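Side-chain contact in putative uncharacterized protein (Rhodobacter sphaeroides 2.4.1, PDB 3FAC), which belongs to the Gfa family, a family of zinc-binding proteins, and may have carbon-sulfur lyase activity, although its own function remains unknown: residues R24-C28 against S29-R33. Residues are numbered along the deposited sequence; the frame is centred on the assembly and turned at random.
Sequences RRCDC and SFCRR
Cys26, Cys28 and Cys31 bring their sulfurs together in a CxCxxC motif, a zinc-binding signature of Gfa-family proteins, at the surface turn leading into helix 31-34. The cluster rests on the Cys26-Cys31 pair, with Cys31 SG 2.9 Å from Cys26 SG; the 3.2 Å from Cys31 SG to Cys28 SG is less sure, because the latter sulfur is crowded in the model. Cys26 and Cys31 have been seen joined as a disulfide, but the first separation is well beyond covalent S-S length, making that bond doubtful here. The clustering is consistent with a site built to hold a metal.

A capping bond links this cluster to the helix. Cys28 SG accepts from Cys31 N over 3.3 Å, with a nearly straight N-H...S angle of 164°, subject to the same uncertainty. The Cys28 carbonyl also serves the turn, receiving Arg32 N at 2.9 Å.

Arg32 adds a second, weaker set of bonds from its side chain. Its chain bends at chi3 (58°), bringing the guanidinium back along the preceding turn. NE donates weakly to Cys28 O (3.2 Å), which sits at the guanidinium edge, in its plane. Cys28 O thus accepts from both Arg32 N and Arg32 NE. Asp27 O approaches obliquely and receives weak bonds from NE (3.1 Å), shared between the two carbonyls, and NH2 (3.0 Å).

Beyond the turn, the Phe30 ring meets the rings of Tyr58, Phe60 and His67, while Asp27 touches Trp108. From the helix, Arg33 NH1 reaches back to Ser29 O at 2.7 Å, the oxygen lying only 4° out of the guanidinium plane.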
# COMPACT_ATOMS: atom_id res chain seq x y z
N ARG A 24 -2.97 0.80 10.45
CA ARG A 24 -4.02 -0.13 10.85
C ARG A 24 -4.06 -1.39 9.99
O ARG A 24 -3.07 -1.75 9.36
CB ARG A 24 -5.38 0.58 10.80
CG ARG A 24 -5.41 1.90 11.56
CD ARG A 24 -6.78 2.57 11.50
NE ARG A 24 -7.80 1.79 12.20
CZ ARG A 24 -9.08 2.16 12.32
NH1 ARG A 24 -9.49 3.30 11.78
NH2 ARG A 24 -9.93 1.39 12.98
N ARG A 25 -5.22 -2.05 9.95
CA ARG A 25 -5.38 -3.28 9.18
C ARG A 25 -6.85 -3.58 8.86
O ARG A 25 -7.56 -4.14 9.69
CB ARG A 25 -4.79 -4.45 9.97
CG ARG A 25 -3.53 -5.06 9.39
CD ARG A 25 -2.80 -5.88 10.44
NE ARG A 25 -1.73 -6.70 9.88
CZ ARG A 25 -0.67 -7.12 10.56
NH1 ARG A 25 -0.53 -6.79 11.84
NH2 ARG A 25 0.24 -7.88 9.97
N CYS A 26 -7.30 -3.21 7.66
CA CYS A 26 -8.68 -3.48 7.26
C CYS A 26 -8.86 -4.99 7.32
O CYS A 26 -7.98 -5.74 6.90
CB CYS A 26 -8.93 -2.96 5.84
SG CYS A 26 -10.52 -3.43 5.03
N ASP A 27 -9.99 -5.44 7.85
CA ASP A 27 -10.24 -6.88 7.95
C ASP A 27 -11.40 -7.30 7.06
O ASP A 27 -11.99 -8.36 7.28
CB ASP A 27 -10.50 -7.28 9.40
CG ASP A 27 -11.90 -6.90 9.87
OD1 ASP A 27 -12.38 -5.80 9.51
OD2 ASP A 27 -12.50 -7.70 10.61
N CYS A 28 -11.71 -6.49 6.06
CA CYS A 28 -12.79 -6.82 5.13
C CYS A 28 -12.40 -8.09 4.38
O CYS A 28 -11.26 -8.56 4.49
CB CYS A 28 -13.03 -5.67 4.15
SG CYS A 28 -11.64 -5.26 3.08
N SER A 29 -13.33 -8.66 3.62
CA SER A 29 -13.05 -9.89 2.88
C SER A 29 -11.77 -9.83 2.04
O SER A 29 -11.07 -10.83 1.90
CB SER A 29 -14.24 -10.25 1.98
OG SER A 29 -14.47 -9.26 0.99
N PHE A 30 -11.46 -8.66 1.49
CA PHE A 30 -10.26 -8.51 0.67
C PHE A 30 -9.01 -8.19 1.48
O PHE A 30 -8.00 -8.89 1.38
CB PHE A 30 -10.47 -7.41 -0.38
CG PHE A 30 -9.26 -7.13 -1.22
CD1 PHE A 30 -8.79 -8.07 -2.12
CD2 PHE A 30 -8.60 -5.91 -1.13
CE1 PHE A 30 -7.67 -7.80 -2.92
CE2 PHE A 30 -7.49 -5.63 -1.91
CZ PHE A 30 -7.02 -6.58 -2.82
N CYS A 31 -9.06 -7.13 2.29
CA CYS A 31 -7.91 -6.74 3.08
C CYS A 31 -7.43 -7.86 4.01
O CYS A 31 -6.23 -8.04 4.20
CB CYS A 31 -8.24 -5.48 3.89
SG CYS A 31 -8.72 -4.05 2.86
N ARG A 32 -8.37 -8.62 4.57
CA ARG A 32 -8.01 -9.71 5.45
C ARG A 32 -7.15 -10.71 4.67
O ARG A 32 -6.29 -11.37 5.24
CB ARG A 32 -9.25 -10.43 5.96
CG ARG A 32 -9.89 -11.37 4.94
CD ARG A 32 -11.03 -12.13 5.58
NE ARG A 32 -12.03 -11.22 6.12
CZ ARG A 32 -13.01 -11.58 6.93
NH1 ARG A 32 -13.13 -12.84 7.32
NH2 ARG A 32 -13.87 -10.67 7.36
N ARG A 33 -7.42 -10.80 3.37
CA ARG A 33 -6.66 -11.70 2.50
C ARG A 33 -5.30 -11.12 2.11
O ARG A 33 -4.34 -11.86 1.90
CB ARG A 33 -7.48 -12.04 1.24
CG ARG A 33 -8.56 -13.11 1.46
CD ARG A 33 -9.19 -13.51 0.13
NE ARG A 33 -10.14 -14.62 0.24
CZ ARG A 33 -11.30 -14.57 0.88
NH1 ARG A 33 -11.68 -13.45 1.49
NH2 ARG A 33 -12.10 -15.63 0.90